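Local coordinates for protein Lysine/ornithine decarboxylase (Selenomonas ruminantium, PDB 5GJO) that decarboxylates both L-lysine and L-ornithine, to cadaverine and putrescine, with pyridoxal 5'-phosphate as cofactor, at residues P305-F319 with F334-T348. The protein carries 2 engineered substitutions. Numbering follows the deposited sequence.
Sequences PLHCFGKGNKKPSTF and FMAPELKIGDKVLVT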
loop_
_atom_site.group_PDB
_atom_site.type_symbol
_atom_site.label_atom_id
_atom_site.label_comp_id
_atom_site.label_asym_id
_atom_site.label_seq_id
_atom_site.Cartn_x
_atom_site.Cartn_y
_atom_site.Cartn_z
ATOM N N PRO A 305 -14.143 11.880 -4.864
ATOM C CA PRO A 305 -15.025 12.987 -4.514
ATOM C C PRO A 305 -15.192 13.108 -2.992
ATOM O O PRO A 305 -15.831 12.268 -2.406
ATOM C CB PRO A 305 -16.390 12.612 -5.133
ATOM C CG PRO A 305 -16.124 11.417 -5.882
ATOM C CD PRO A 305 -14.874 10.784 -5.528
ATOM N N LEU A 306 -14.727 14.211 -2.437
ATOM C CA LEU A 306 -14.844 14.554 -1.043
ATOM C C LEU A 306 -16.019 15.453 -0.808
ATOM O O LEU A 306 -16.166 16.449 -1.509
ATOM C CB LEU A 306 -13.505 15.201 -0.580
ATOM C CG LEU A 306 -13.519 15.748 0.840
ATOM C CD1 LEU A 306 -13.680 14.636 1.902
ATOM C CD2 LEU A 306 -12.223 16.436 1.045
ATOM N N HIS A 307 -16.827 15.152 0.199
ATOM C CA HIS A 307 -17.970 15.951 0.599
ATOM C C HIS A 307 -17.825 16.394 2.033
ATOM O O HIS A 307 -17.723 15.560 2.930
ATOM C CB HIS A 307 -19.310 15.205 0.410
ATOM C CG HIS A 307 -19.450 14.641 -0.973
ATOM N ND1 HIS A 307 -19.064 13.340 -1.329
ATOM C CD2 HIS A 307 -19.796 15.240 -2.127
ATOM C CE1 HIS A 307 -19.231 13.165 -2.629
ATOM N NE2 HIS A 307 -19.639 14.304 -3.143
ATOM N N CYS A 308 -17.876 17.696 2.252
ATOM C CA CYS A 308 -17.820 18.275 3.614
ATOM C C CYS A 308 -19.196 18.771 3.950
ATOM O O CYS A 308 -19.932 19.222 3.098
ATOM C CB CYS A 308 -16.823 19.433 3.677
ATOM S SG CYS A 308 -15.139 18.955 3.250
ATOM N N PHE A 309 -19.565 18.761 5.175
ATOM C CA PHE A 309 -20.921 19.247 5.518
ATOM C C PHE A 309 -20.777 20.647 6.244
ATOM O O PHE A 309 -19.780 20.916 6.938
ATOM C CB PHE A 309 -21.616 18.173 6.381
ATOM C CG PHE A 309 -21.786 16.832 5.712
ATOM C CD1 PHE A 309 -22.728 16.627 4.724
ATOM C CD2 PHE A 309 -20.963 15.758 6.038
ATOM C CE1 PHE A 309 -22.908 15.432 4.102
ATOM C CE2 PHE A 309 -21.132 14.546 5.393
ATOM C CZ PHE A 309 -22.065 14.378 4.412
ATOM N N GLY A 310 -21.770 21.516 6.129
ATOM C CA GLY A 310 -21.744 22.864 6.753
ATOM C C GLY A 310 -22.119 23.897 5.724
ATOM O O GLY A 310 -21.665 23.797 4.572
ATOM N N LYS A 311 -22.924 24.913 6.112
ATOM C CA LYS A 311 -23.564 25.866 5.127
ATOM C C LYS A 311 -22.911 27.277 4.995
ATOM O O LYS A 311 -23.429 28.110 4.175
ATOM C CB LYS A 311 -25.098 26.076 5.425
ATOM C CG LYS A 311 -25.954 24.796 5.543
ATOM C CD LYS A 311 -27.388 25.104 6.000
ATOM C CE LYS A 311 -28.154 23.837 6.387
ATOM N NZ LYS A 311 -29.509 23.820 5.763
ATOM N N GLY A 312 -21.849 27.511 5.803
ATOM C CA GLY A 312 -21.097 28.768 5.855
ATOM C C GLY A 312 -20.055 28.918 4.764
ATOM O O GLY A 312 -19.932 28.075 3.870
ATOM N N ASN A 313 -19.269 29.988 4.813
ATOM C CA ASN A 313 -18.396 30.306 3.718
ATOM C C ASN A 313 -17.280 29.243 3.683
ATOM O O ASN A 313 -16.903 28.758 4.709
ATOM C CB ASN A 313 -17.712 31.648 3.929
ATOM C CG ASN A 313 -18.701 32.815 3.967
ATOM O OD1 ASN A 313 -19.701 32.792 3.267
ATOM N ND2 ASN A 313 -18.408 33.825 4.768
ATOM N N LYS A 314 -16.767 29.023 2.491
ATOM C CA LYS A 314 -15.764 28.036 2.196
ATOM C C LYS A 314 -14.543 28.752 1.811
ATOM O O LYS A 314 -14.599 29.895 1.283
ATOM C CB LYS A 314 -16.188 27.208 0.984
ATOM C CG LYS A 314 -17.394 26.344 1.250
ATOM C CD LYS A 314 -17.699 25.336 0.155
ATOM C CE LYS A 314 -19.065 24.694 0.530
ATOM N NZ LYS A 314 -19.204 23.377 -0.084
ATOM N N LYS A 315 -13.417 28.152 2.098
ATOM C CA LYS A 315 -12.164 28.659 1.597
ATOM C C LYS A 315 -11.193 27.517 1.234
ATOM O O LYS A 315 -11.369 26.369 1.762
ATOM C CB LYS A 315 -11.547 29.547 2.669
ATOM C CG LYS A 315 -11.179 28.890 3.939
ATOM C CD LYS A 315 -10.388 29.820 4.872
ATOM C CE LYS A 315 -11.294 30.879 5.435
ATOM N NZ LYS A 315 -10.471 31.678 6.397
ATOM N N PRO A 316 -10.169 27.830 0.438
ATOM C CA PRO A 316 -9.269 26.761 0.056
ATOM C C PRO A 316 -8.593 26.174 1.236
ATOM O O PRO A 316 -8.028 26.927 2.113
ATOM C CB PRO A 316 -8.252 27.454 -0.934
ATOM C CG PRO A 316 -9.089 28.547 -1.518
ATOM C CD PRO A 316 -9.895 29.063 -0.363
ATOM N N SER A 317 -8.636 24.821 1.287
ATOM C CA SER A 317 -8.167 24.044 2.449
ATOM C C SER A 317 -7.370 22.818 2.030
ATOM O O SER A 317 -7.566 22.281 0.958
ATOM C CB SER A 317 -9.325 23.647 3.320
ATOM O OG SER A 317 -10.200 24.765 3.648
ATOM N N THR A 318 -6.469 22.367 2.922
ATOM C CA THR A 318 -5.722 21.163 2.714
ATOM C C THR A 318 -6.205 20.046 3.658
ATOM O O THR A 318 -6.506 20.343 4.807
ATOM C CB THR A 318 -4.256 21.463 2.883
ATOM O OG1 THR A 318 -3.789 22.295 1.790
ATOM C CG2 THR A 318 -3.370 20.209 2.887
ATOM N N PHE A 319 -6.236 18.798 3.167
ATOM C CA PHE A 319 -6.632 17.644 3.959
ATOM C C PHE A 319 -5.475 16.701 3.936
ATOM O O PHE A 319 -4.964 16.382 2.831
ATOM C CB PHE A 319 -7.872 16.968 3.341
ATOM C CG PHE A 319 -9.136 17.760 3.532
ATOM C CD1 PHE A 319 -9.435 18.807 2.700
ATOM C CD2 PHE A 319 -9.998 17.463 4.566
ATOM C CE1 PHE A 319 -10.608 19.503 2.892
ATOM C CE2 PHE A 319 -11.183 18.154 4.746
ATOM C CZ PHE A 319 -11.428 19.241 3.926
ATOM N N PHE A 334 -8.675 22.924 -1.608
ATOM C CA PHE A 334 -10.004 22.329 -1.736
ATOM C C PHE A 334 -10.980 23.254 -1.042
ATOM O O PHE A 334 -10.793 23.585 0.117
ATOM C CB PHE A 334 -10.002 20.908 -1.073
ATOM C CG PHE A 334 -11.323 20.194 -1.176
ATOM C CD1 PHE A 334 -12.367 20.512 -0.310
ATOM C CD2 PHE A 334 -11.542 19.332 -2.249
ATOM C CE1 PHE A 334 -13.617 19.889 -0.435
ATOM C CE2 PHE A 334 -12.792 18.668 -2.371
ATOM C CZ PHE A 334 -13.796 18.971 -1.474
ATOM N N MET A 335 -12.023 23.725 -1.738
ATOM C CA MET A 335 -12.975 24.643 -1.113
ATOM C C MET A 335 -13.848 23.920 -0.060
ATOM O O MET A 335 -14.630 23.026 -0.420
ATOM C CB MET A 335 -13.905 25.310 -2.151
ATOM C CG MET A 335 -13.204 26.283 -3.026
ATOM S SD MET A 335 -12.763 27.776 -2.061
ATOM C CE MET A 335 -14.325 28.440 -1.700
ATOM N N ALA A 336 -13.661 24.291 1.190
ATOM C CA ALA A 336 -14.251 23.653 2.307
ATOM C C ALA A 336 -14.761 24.663 3.318
ATOM O O ALA A 336 -14.132 25.746 3.531
ATOM C CB ALA A 336 -13.273 22.670 2.967
ATOM N N PRO A 337 -15.897 24.307 3.985
ATOM C CA PRO A 337 -16.309 25.099 5.108
ATOM C C PRO A 337 -15.402 24.971 6.272
ATOM O O PRO A 337 -14.424 24.166 6.223
ATOM C CB PRO A 337 -17.707 24.598 5.392
ATOM C CG PRO A 337 -17.618 23.169 5.044
ATOM C CD PRO A 337 -16.730 23.098 3.860
ATOM N N GLU A 338 -15.652 25.782 7.298
ATOM C CA GLU A 338 -14.856 25.713 8.487
ATOM C C GLU A 338 -15.225 24.442 9.228
ATOM O O GLU A 338 -16.389 24.243 9.585
ATOM C CB GLU A 338 -15.111 26.916 9.423
ATOM C CG GLU A 338 -14.428 26.744 10.774
ATOM C CD GLU A 338 -14.537 27.939 11.743
ATOM O OE1 GLU A 338 -13.666 28.077 12.608
ATOM O OE2 GLU A 338 -15.480 28.724 11.641
ATOM N N LEU A 339 -14.304 23.495 9.326
ATOM C CA LEU A 339 -14.523 22.247 10.049
ATOM C C LEU A 339 -13.844 22.229 11.444
ATOM O O LEU A 339 -12.878 22.971 11.673
ATOM C CB LEU A 339 -13.987 21.048 9.193
ATOM C CG LEU A 339 -14.539 20.918 7.789
ATOM C CD1 LEU A 339 -13.865 19.760 7.051
ATOM C CD2 LEU A 339 -16.036 20.734 7.816
ATOM N N LYS A 340 -14.352 21.386 12.320
ATOM C CA LYS A 340 -13.832 21.257 13.682
ATOM C C LYS A 340 -13.535 19.806 13.939
ATOM O O LYS A 340 -14.121 18.906 13.298
ATOM C CB LYS A 340 -14.847 21.655 14.722
ATOM C CG LYS A 340 -15.682 22.861 14.431
ATOM C CD LYS A 340 -14.951 24.130 14.752
ATOM C CE LYS A 340 -15.867 25.344 14.539
ATOM N NZ LYS A 340 -15.636 26.288 15.656
ATOM N N ILE A 341 -12.643 19.572 14.895
ATOM C CA ILE A 341 -12.320 18.228 15.335
ATOM C C ILE A 341 -13.614 17.512 15.700
ATOM O O ILE A 341 -14.509 18.111 16.369
ATOM C CB ILE A 341 -11.382 18.250 16.536
ATOM C CG1 ILE A 341 -10.015 18.729 16.061
ATOM C CG2 ILE A 341 -11.287 16.844 17.181
ATOM C CD1 ILE A 341 -8.996 18.881 17.194
ATOM N N GLY A 342 -13.748 16.255 15.229
ATOM C CA GLY A 342 -14.975 15.494 15.471
ATOM C C GLY A 342 -15.996 15.534 14.329
ATOM O O GLY A 342 -16.883 14.638 14.275
ATOM N N ASP A 343 -15.894 16.517 13.395
ATOM C CA ASP A 343 -16.745 16.564 12.194
ATOM C C ASP A 343 -16.403 15.340 11.327
ATOM O O ASP A 343 -15.230 14.882 11.305
ATOM C CB ASP A 343 -16.572 17.845 11.357
ATOM C CG ASP A 343 -17.134 19.130 12.052
ATOM O OD1 ASP A 343 -17.846 19.010 13.052
ATOM O OD2 ASP A 343 -16.852 20.216 11.504
ATOM N N LYS A 344 -17.417 14.775 10.692
ATOM C CA LYS A 344 -17.209 13.690 9.757
ATOM C C LYS A 344 -17.296 14.241 8.353
ATOM O O LYS A 344 -18.097 15.094 8.080
ATOM C CB LYS A 344 -18.229 12.568 9.941
ATOM C CG LYS A 344 -18.009 11.725 11.186
ATOM C CD LYS A 344 -18.485 12.478 12.403
ATOM C CE LYS A 344 -18.243 11.704 13.675
ATOM N NZ LYS A 344 -16.848 11.769 14.197
ATOM N N VAL A 345 -16.431 13.748 7.492
ATOM C CA VAL A 345 -16.529 13.981 6.075
ATOM C C VAL A 345 -16.833 12.678 5.367
ATOM O O VAL A 345 -16.618 11.550 5.923
ATOM C CB VAL A 345 -15.260 14.654 5.459
ATOM C CG1 VAL A 345 -15.065 16.023 6.096
ATOM C CG2 VAL A 345 -14.025 13.788 5.533
ATOM N N LEU A 346 -17.318 12.851 4.144
ATOM C CA LEU A 346 -17.768 11.705 3.339
ATOM C C LEU A 346 -17.081 11.624 2.012
ATOM O O LEU A 346 -17.037 12.610 1.293
ATOM C CB LEU A 346 -19.288 11.768 3.154
ATOM C CG LEU A 346 -19.974 10.686 2.297
ATOM C CD1 LEU A 346 -20.046 9.365 3.033
ATOM C CD2 LEU A 346 -21.402 11.108 1.800
ATOM N N VAL A 347 -16.565 10.434 1.651
ATOM C CA VAL A 347 -15.989 10.250 0.356
ATOM C C VAL A 347 -16.807 9.200 -0.415
ATOM O O VAL A 347 -17.032 8.053 0.087
ATOM C CB VAL A 347 -14.509 9.808 0.399
ATOM C CG1 VAL A 347 -13.895 9.798 -0.995
ATOM C CG2 VAL A 347 -13.736 10.759 1.264
ATOM N N THR A 348 -17.270 9.574 -1.599
ATOM C CA THR A 348 -18.212 8.732 -2.407
ATOM C C THR A 348 -17.418 7.978 -3.480
ATOM O O THR A 348 -16.239 8.307 -3.683
ATOM C CB THR A 348 -19.423 9.486 -2.988
ATOM O OG1 THR A 348 -18.988 10.641 -3.784
ATOM C CG2 THR A 348 -20.293 9.899 -1.869
HETATM O O HOH W 1 -17.989 17.814 7.135
HETATM O O HOH W 2 -17.783 27.805 7.093
HETATM O O HOH W 3 -16.898 21.755 0.763
HETATM O O HOH W 4 -11.886 25.518 5.629
#
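Two antiparallel strand pairings of the C-terminal beta domain, 306-307 with 344-347 and the hairpin 315-320 with 329-336, close here around an apolar cluster centred on Phe334. Leu306 lays CD2 over one face of the Phe334 ring, 4.0 Å from its centroid, a CH-pi contact. Phe319 turns its edge toward the Phe334 ring in an offset edge-to-face pair, planes at 88°, with Phe319 CE1 3.8 Å from Phe334 CD1. With CG anti to the main-chain nitrogen (chi1 -179°) the Phe334 ring extends toward Leu306, and Tyr331 meets it edge-to-face. An alanine in place of Phe334 is likely to leave Leu306 CD2 and the Phe319 edge without their aromatic partner and open a gap between the two pairings.

Cys308 SG reaches the same ring obliquely, while its CB packs 3.7 Å from Pro337 CD. Leu306 CD1 turns instead to Val345 CG2, 3.7 Å away.

Backbone bonds hold both sides: His307 and Leu346 exchange two, as do Lys315 with Ala336 and Ser317 with Phe334. Lys315 O is gripped from opposite faces of its carbonyl plane, by Ala336 N and by Ser317 OG at 2.7 Å. Past these direct bonds water continues each register: one molecule accepts from Phe309 N (2.7 Å) and donates to Lys344 O, another accepts from Glu338 N and donates to Asn313 O; the register shifts by two residues in the loops between. Strand 266-276 flanks strand 344-347, so the whole forms part of the mixed beta-sheet domain that accompanies the PLP-binding barrel in class-II Orn/Lys/Arg decarboxylases.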